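Local coordinates for SVS_variant_AS1 (Streptomyces sp. CWA1, PDB 6TJA), which is an ancestral-sequence variant of a bacterial terpene cyclase, spiroviolene synthase, and probably cyclises geranylgeranyl diphosphate to a polycyclic diterpene, at residues 15-20 against 299-303; 58-63 against 304-308. All coordinates share one frame; numbering follows the deposited sequence.

Interaction 1: 15-20 against 299-303; sequences CPLESA and RHGIR
Glu18 and Arg299 form the salt bridge of this contact, a side-on pair in which each carboxylate oxygen accepts one N-H. NE gives its hydrogen to OE1 at 2.9 Å in an almost straight bond (174°), NH2 reaches OE2 at 3.1 Å, and both oxygens use their syn lone pairs. The two flat groups lie only 21° from coplanar, which suits so matched a pair of long, bendable side chains.

Two backbone carbonyls of the loop accept hydrogen bonds from side chains of the helix. His300 ND1 donates to Glu18 O over 3.1 Å from above the carbonyl plane, and Arg303 NH1 meets Cys15 O at 2.7 Å within its own guanidinium plane. In Arg303, CG stands anti to the backbone N (chi1 -179°), and a bend at chi2 then turns the guanidinium toward Cys15 O. A methionine here would probably leave Cys15 O without this donor and Glu307 without its salt-bridge mate.

The remaining contacts are largely apolar. Leu17 CD2 settles against Ile302 CB at 3.7 Å, while its CD1 lies over one face of the Arg299 guanidinium; Cys15 SG touches Arg303 CD at 3.7 Å.

Arg303 also makes a cation-pi contact with Trp332. The loop before helix 25-38 packs on helix 289-309, whose other neighbours here are helix 258-283, where Leu277 meets Leu17 and Arg299, and helix 211-231, touched by Ile302.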
ATOM      1  N   CYS A  15       7.393  26.788 -13.777  1.00 28.79           N
ATOM      2  CA  CYS A  15       7.614  25.395 -14.241  1.00 30.35           C
ATOM      3  C   CYS A  15       8.632  25.349 -15.370  1.00 32.05           C
ATOM      4  O   CYS A  15       8.280  25.032 -16.512  1.00 33.74           O
ATOM      5  CB  CYS A  15       6.330  24.726 -14.706  1.00 28.89           C
ATOM      6  SG  CYS A  15       6.456  22.918 -14.650  1.00 30.66           S
ATOM      7  N   PRO A  16       9.882  25.586 -15.040  1.00 32.18           N
ATOM      8  CA  PRO A  16      10.926  25.554 -16.047  1.00 34.45           C
ATOM      9  C   PRO A  16      11.367  24.132 -16.322  1.00 32.52           C
ATOM     10  O   PRO A  16      12.476  23.817 -16.082  1.00 37.16           O
ATOM     11  CB  PRO A  16      12.028  26.357 -15.399  1.00 32.32           C
ATOM     12  CG  PRO A  16      11.838  26.119 -13.960  1.00 34.50           C
ATOM     13  CD  PRO A  16      10.388  25.999 -13.729  1.00 32.98           C
ATOM     14  N   LEU A  17      10.478  23.316 -16.833  1.00 31.80           N
ATOM     15  CA  LEU A  17      10.740  21.945 -17.129  1.00 30.91           C
ATOM     16  C   LEU A  17      10.373  21.624 -18.577  1.00 31.76           C
ATOM     17  O   LEU A  17       9.650  22.320 -19.208  1.00 33.90           O
ATOM     18  CB  LEU A  17       9.957  21.066 -16.169  1.00 33.05           C
ATOM     19  CG  LEU A  17      10.515  20.536 -14.855  1.00 39.59           C
ATOM     20  CD1 LEU A  17      11.391  21.503 -14.141  1.00 37.86           C
ATOM     21  CD2 LEU A  17       9.436  20.102 -13.914  1.00 45.55           C
ATOM     22  N   GLU A  18      10.894  20.536 -19.071  1.00 31.99           N
ATOM     23  CA  GLU A  18      10.682  20.088 -20.422  1.00 31.67           C
ATOM     24  C   GLU A  18       9.246  19.734 -20.776  1.00 30.92           C
ATOM     25  O   GLU A  18       8.673  18.849 -20.230  1.00 34.41           O
ATOM     26  CB  GLU A  18      11.579  18.891 -20.700  1.00 31.60           C
ATOM     27  CG  GLU A  18      13.044  19.114 -20.464  1.00 33.56           C
ATOM     28  CD  GLU A  18      13.431  19.202 -19.016  1.00 35.16           C
ATOM     29  OE1 GLU A  18      13.037  18.387 -18.226  1.00 33.78           O
ATOM     30  OE2 GLU A  18      14.164  20.102 -18.681  1.00 37.69           O
ATOM     31  N   SER A  19       8.684  20.458 -21.704  1.00 27.83           N
ATOM     32  CA  SER A  19       7.311  20.192 -22.182  1.00 29.08           C
ATOM     33  C   SER A  19       7.414  19.377 -23.466  1.00 27.24           C
ATOM     34  O   SER A  19       8.013  19.864 -24.413  1.00 31.10           O
ATOM     35  CB  SER A  19       6.546  21.456 -22.378  1.00 26.84           C
ATOM     36  OG  SER A  19       5.325  21.143 -23.011  1.00 29.81           O
ATOM     37  N   ALA A  20       6.855  18.174 -23.507  1.00 26.89           N
ATOM     38  CA  ALA A  20       6.844  17.365 -24.745  1.00 27.12           C
ATOM     39  C   ALA A  20       5.656  16.421 -24.717  1.00 28.39           C
ATOM     40  O   ALA A  20       5.196  16.050 -23.604  1.00 28.58           O
ATOM     41  CB  ALA A  20       8.150  16.594 -24.892  1.00 28.84           C
ATOM     42  N   ARG A 299      10.049  14.866 -14.473  1.00 23.15           N
ATOM     43  CA  ARG A 299      10.131  16.258 -14.966  1.00 24.81           C
ATOM     44  C   ARG A 299       9.005  16.478 -15.980  1.00 26.80           C
ATOM     45  O   ARG A 299       8.247  17.457 -15.804  1.00 25.94           O
ATOM     46  CB  ARG A 299      11.525  16.538 -15.529  1.00 26.68           C
ATOM     47  CG  ARG A 299      12.634  16.488 -14.491  1.00 27.08           C
ATOM     48  CD  ARG A 299      14.015  16.582 -15.119  1.00 27.50           C
ATOM     49  NE  ARG A 299      14.205  17.911 -15.665  1.00 28.24           N
ATOM     50  CZ  ARG A 299      14.799  18.941 -15.052  1.00 27.92           C
ATOM     51  NH1 ARG A 299      15.272  18.818 -13.828  1.00 27.86           N
ATOM     52  NH2 ARG A 299      14.877  20.108 -15.666  1.00 26.62           N
ATOM     53  N   HIS A 300       8.881  15.583 -16.974  1.00 26.66           N
ATOM     54  CA  HIS A 300       7.846  15.643 -18.042  1.00 27.38           C
ATOM     55  C   HIS A 300       6.460  15.640 -17.403  1.00 27.27           C
ATOM     56  O   HIS A 300       5.588  16.353 -17.906  1.00 27.22           O
ATOM     57  CB  HIS A 300       7.982  14.455 -19.024  1.00 28.48           C
ATOM     58  CG  HIS A 300       9.002  14.655 -20.085  1.00 27.09           C
ATOM     59  ND1 HIS A 300       9.113  15.849 -20.770  1.00 31.79           N
ATOM     60  CD2 HIS A 300       9.914  13.820 -20.627  1.00 27.39           C
ATOM     61  CE1 HIS A 300      10.043  15.746 -21.704  1.00 29.33           C
ATOM     62  NE2 HIS A 300      10.569  14.522 -21.615  1.00 27.43           N
ATOM     63  N   GLY A 301       6.268  14.795 -16.383  1.00 27.10           N
ATOM     64  CA  GLY A 301       5.016  14.665 -15.609  1.00 26.54           C
ATOM     65  C   GLY A 301       4.638  15.966 -14.915  1.00 24.88           C
ATOM     66  O   GLY A 301       3.535  16.386 -15.123  1.00 23.87           O
ATOM     67  N   ILE A 302       5.542  16.587 -14.138  1.00 26.35           N
ATOM     68  CA  ILE A 302       5.264  17.847 -13.393  1.00 26.73           C
ATOM     69  C   ILE A 302       4.777  18.891 -14.404  1.00 28.80           C
ATOM     70  O   ILE A 302       3.688  19.428 -14.225  1.00 29.30           O
ATOM     71  CB  ILE A 302       6.488  18.358 -12.619  1.00 26.07           C
ATOM     72  CG1 ILE A 302       6.906  17.414 -11.492  1.00 25.05           C
ATOM     73  CG2 ILE A 302       6.246  19.771 -12.095  1.00 25.91           C
ATOM     74  CD1 ILE A 302       8.263  17.739 -10.899  1.00 22.22           C
ATOM     75  N   ARG A 303       5.575  19.144 -15.434  1.00 30.71           N
ATOM     76  CA  ARG A 303       5.265  20.112 -16.522  1.00 29.63           C
ATOM     77  C   ARG A 303       3.965  19.733 -17.237  1.00 26.12           C
ATOM     78  O   ARG A 303       3.105  20.614 -17.432  1.00 25.93           O
ATOM     79  CB  ARG A 303       6.401  20.136 -17.549  1.00 31.58           C
ATOM     80  CG  ARG A 303       6.194  21.126 -18.689  1.00 32.48           C
ATOM     81  CD  ARG A 303       5.718  22.501 -18.246  1.00 31.36           C
ATOM     82  NE  ARG A 303       5.566  23.273 -19.454  1.00 34.59           N
ATOM     83  CZ  ARG A 303       6.233  24.387 -19.747  1.00 36.88           C
ATOM     84  NH1 ARG A 303       7.055  24.949 -18.872  1.00 41.91           N
ATOM     85  NH2 ARG A 303       6.036  24.964 -20.913  1.00 38.52           N
TER

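Interaction 2: 58-63 against 304-308; sequences DFFARF and GNAEW
Phe59 drives its ring edge at the indole face of Trp308, a T-shaped pair with planes 80° apart and 5.1 Å between the centroids of the phenyl and five-membered rings. CD1 of Phe59 comes to 3.6 Å from Trp308 CD2, and CB lies over the same five-membered ring in a CH-pi contact. An aromatic edge can be set against an indole face, which suits both residues to this tight side. Phe59 CE1 also meets Asn305 OD1 at 3.6 Å. Gly304 packs on Arg62, where a beta carbon would fall about 2.8 Å from Arg62 CB, which explains why glycine suits this place.

Such helix packing belongs to the all-alpha class I terpene cyclase fold and here joins helix 56-61 and the residues just after it to the C-terminal part of helix 289-309.

The charged part is looser for its long, weak cross-segment bond, although Arg62 and Glu307 are buried; Asp58 is partly exposed. Arg62, extended from CG to NE, turns NE and NH2 onto Asp58 OD2, with NE at 3.0 Å. Its NH1 makes only a weak, bent bond to Glu307 OE2 at 3.3 Å; the stronger partner of Glu307 is Arg303. Trp308 NE1 is hydrogen-bonded to Thr54 O.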
ATOM      1  N   ASP A  58      -3.910  12.669 -23.946  1.00 31.69           N
ATOM      2  CA  ASP A  58      -3.095  13.905 -24.058  1.00 34.87           C
ATOM      3  C   ASP A  58      -2.257  14.038 -22.777  1.00 33.49           C
ATOM      4  O   ASP A  58      -1.046  14.317 -22.854  1.00 26.94           O
ATOM      5  CB  ASP A  58      -3.985  15.136 -24.295  1.00 35.96           C
ATOM      6  CG  ASP A  58      -3.230  16.389 -24.721  1.00 42.75           C
ATOM      7  OD1 ASP A  58      -2.979  16.525 -25.956  1.00 52.44           O
ATOM      8  OD2 ASP A  58      -2.887  17.210 -23.828  1.00 39.73           O
ATOM      9  N   PHE A  59      -2.909  13.872 -21.627  1.00 31.46           N
ATOM     10  CA  PHE A  59      -2.278  13.981 -20.290  1.00 28.05           C
ATOM     11  C   PHE A  59      -1.070  13.037 -20.240  1.00 25.51           C
ATOM     12  O   PHE A  59       0.023  13.537 -20.033  1.00 23.25           O
ATOM     13  CB  PHE A  59      -3.312  13.721 -19.198  1.00 28.61           C
ATOM     14  CG  PHE A  59      -2.766  13.732 -17.802  1.00 28.55           C
ATOM     15  CD1 PHE A  59      -2.697  14.909 -17.093  1.00 28.58           C
ATOM     16  CD2 PHE A  59      -2.342  12.559 -17.204  1.00 27.43           C
ATOM     17  CE1 PHE A  59      -2.204  14.915 -15.797  1.00 31.81           C
ATOM     18  CE2 PHE A  59      -1.873  12.565 -15.900  1.00 28.04           C
ATOM     19  CZ  PHE A  59      -1.784  13.748 -15.206  1.00 29.35           C
ATOM     20  N   PHE A  60      -1.236  11.725 -20.405  1.00 25.21           N
ATOM     21  CA  PHE A  60      -0.139  10.785 -20.092  1.00 24.79           C
ATOM     22  C   PHE A  60       0.866  10.702 -21.249  1.00 26.73           C
ATOM     23  O   PHE A  60       2.007  10.319 -20.967  1.00 26.20           O
ATOM     24  CB  PHE A  60      -0.636   9.407 -19.674  1.00 26.60           C
ATOM     25  CG  PHE A  60       0.403   8.692 -18.838  1.00 24.91           C
ATOM     26  CD1 PHE A  60       0.719   9.155 -17.571  1.00 24.75           C
ATOM     27  CD2 PHE A  60       1.106   7.614 -19.338  1.00 23.66           C
ATOM     28  CE1 PHE A  60       1.709   8.545 -16.816  1.00 22.96           C
ATOM     29  CE2 PHE A  60       2.052   6.972 -18.561  1.00 24.59           C
ATOM     30  CZ  PHE A  60       2.346   7.432 -17.301  1.00 23.52           C
ATOM     31  N   ALA A  61       0.483  11.106 -22.467  1.00 24.55           N
ATOM     32  CA  ALA A  61       1.387  11.246 -23.630  1.00 26.17           C
ATOM     33  C   ALA A  61       2.461  12.305 -23.340  1.00 25.64           C
ATOM     34  O   ALA A  61       3.528  12.306 -24.001  1.00 26.33           O
ATOM     35  CB  ALA A  61       0.564  11.578 -24.863  1.00 25.53           C
ATOM     36  N   ARG A  62       2.174  13.210 -22.409  1.00 26.09           N
ATOM     37  CA  ARG A  62       3.130  14.215 -21.882  1.00 27.27           C
ATOM     38  C   ARG A  62       4.048  13.634 -20.795  1.00 28.44           C
ATOM     39  O   ARG A  62       5.137  14.208 -20.584  1.00 30.02           O
ATOM     40  CB  ARG A  62       2.364  15.420 -21.353  1.00 28.56           C
ATOM     41  CG  ARG A  62       1.550  16.122 -22.431  1.00 28.33           C
ATOM     42  CD  ARG A  62       0.670  17.146 -21.731  1.00 33.05           C
ATOM     43  NE  ARG A  62      -0.193  17.854 -22.650  1.00 32.78           N
ATOM     44  CZ  ARG A  62       0.188  18.877 -23.395  1.00 34.41           C
ATOM     45  NH1 ARG A  62       1.421  19.344 -23.302  1.00 41.10           N
ATOM     46  NH2 ARG A  62      -0.668  19.441 -24.223  1.00 37.15           N
ATOM     47  N   PHE A  63       3.663  12.552 -20.158  1.00 27.91           N
ATOM     48  CA  PHE A  63       4.480  11.920 -19.142  1.00 27.13           C
ATOM     49  C   PHE A  63       5.508  11.000 -19.768  1.00 27.45           C
ATOM     50  O   PHE A  63       6.582  10.907 -19.304  1.00 30.45           O
ATOM     51  CB  PHE A  63       3.614  11.112 -18.184  1.00 27.12           C
ATOM     52  CG  PHE A  63       2.976  11.918 -17.121  1.00 25.76           C
ATOM     53  CD1 PHE A  63       2.176  12.977 -17.438  1.00 26.73           C
ATOM     54  CD2 PHE A  63       3.196  11.629 -15.806  1.00 27.69           C
ATOM     55  CE1 PHE A  63       1.597  13.731 -16.468  1.00 27.82           C
ATOM     56  CE2 PHE A  63       2.624  12.380 -14.823  1.00 27.56           C
ATOM     57  CZ  PHE A  63       1.816  13.426 -15.154  1.00 29.15           C
ATOM     58  N   GLY A 304       3.835  18.479 -17.640  1.00 26.26           N
ATOM     59  CA  GLY A 304       2.652  17.983 -18.372  1.00 27.43           C
ATOM     60  C   GLY A 304       1.389  18.112 -17.542  1.00 31.43           C
ATOM     61  O   GLY A 304       0.343  18.571 -18.074  1.00 33.25           O
ATOM     62  N   ASN A 305       1.436  17.695 -16.276  1.00 30.14           N
ATOM     63  CA  ASN A 305       0.322  17.952 -15.335  1.00 27.67           C
ATOM     64  C   ASN A 305      -0.055  19.436 -15.345  1.00 28.18           C
ATOM     65  O   ASN A 305      -1.264  19.758 -15.494  1.00 28.78           O
ATOM     66  CB  ASN A 305       0.681  17.536 -13.924  1.00 28.54           C
ATOM     67  CG  ASN A 305      -0.471  17.792 -12.988  1.00 26.89           C
ATOM     68  OD1 ASN A 305      -1.428  17.028 -12.997  1.00 25.57           O
ATOM     69  ND2 ASN A 305      -0.380  18.864 -12.219  1.00 25.00           N
ATOM     70  N   ALA A 306       0.906  20.334 -15.185  1.00 28.36           N
ATOM     71  CA  ALA A 306       0.616  21.791 -15.129  1.00 31.29           C
ATOM     72  C   ALA A 306       0.019  22.262 -16.465  1.00 32.37           C
ATOM     73  O   ALA A 306      -0.995  22.992 -16.464  1.00 38.26           O
ATOM     74  CB  ALA A 306       1.858  22.555 -14.769  1.00 29.25           C
ATOM     75  N   GLU A 307       0.599  21.817 -17.574  1.00 32.50           N
ATOM     76  CA  GLU A 307       0.283  22.325 -18.937  1.00 36.05           C
ATOM     77  C   GLU A 307      -1.088  21.777 -19.336  1.00 33.92           C
ATOM     78  O   GLU A 307      -1.942  22.564 -19.749  1.00 34.93           O
ATOM     79  CB  GLU A 307       1.388  21.945 -19.945  1.00 36.00           C
ATOM     80  CG  GLU A 307       1.348  22.771 -21.208  1.00 37.30           C
ATOM     81  CD  GLU A 307       2.581  22.741 -22.095  1.00 41.80           C
ATOM     82  OE1 GLU A 307       3.698  23.013 -21.587  1.00 44.69           O
ATOM     83  OE2 GLU A 307       2.420  22.479 -23.309  1.00 44.25           O
ATOM     84  N   TRP A 308      -1.302  20.470 -19.205  1.00 36.16           N
ATOM     85  CA  TRP A 308      -2.623  19.838 -19.489  1.00 39.85           C
ATOM     86  C   TRP A 308      -3.715  20.577 -18.697  1.00 38.34           C
ATOM     87  O   TRP A 308      -4.765  20.855 -19.289  1.00 37.94           O
ATOM     88  CB  TRP A 308      -2.600  18.329 -19.199  1.00 40.35           C
ATOM     89  CG  TRP A 308      -3.949  17.689 -19.121  1.00 38.30           C
ATOM     90  CD1 TRP A 308      -4.607  17.014 -20.104  1.00 37.26           C
ATOM     91  CD2 TRP A 308      -4.806  17.670 -17.972  1.00 36.86           C
ATOM     92  NE1 TRP A 308      -5.814  16.574 -19.640  1.00 33.15           N
ATOM     93  CE2 TRP A 308      -5.958  16.946 -18.331  1.00 37.31           C
ATOM     94  CE3 TRP A 308      -4.701  18.173 -16.671  1.00 40.43           C
ATOM     95  CZ2 TRP A 308      -7.015  16.736 -17.435  1.00 41.03           C
ATOM     96  CZ3 TRP A 308      -5.737  17.953 -15.783  1.00 44.38           C
ATOM     97  CH2 TRP A 308      -6.888  17.260 -16.168  1.00 40.24           C
TER

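Both interactions use consecutive turns of helix 289-309, and their centres lie about 9 Å apart. Glu307 joins them: its OE1, already paired with Arg303, lies 2.9 Å from Ser19 OG, a probable hydrogen bond that ties the loop of interaction 1 to the charged network of interaction 2. The two also touch by packing, with Gly301 CA 3.4 Å from Phe63 CE2 and His300 CB 3.3 Å from Arg62 O. Interaction 2 has a link toward the probable metal site: Asn305 OD1 makes a weak hydrogen bond with Asn228 ND2, and Asn228 probably begins the metal-binding NSE motif of this family. In interaction 1, His300 lies about 5 Å from a bound PEG, probably from the crystallisation liquor.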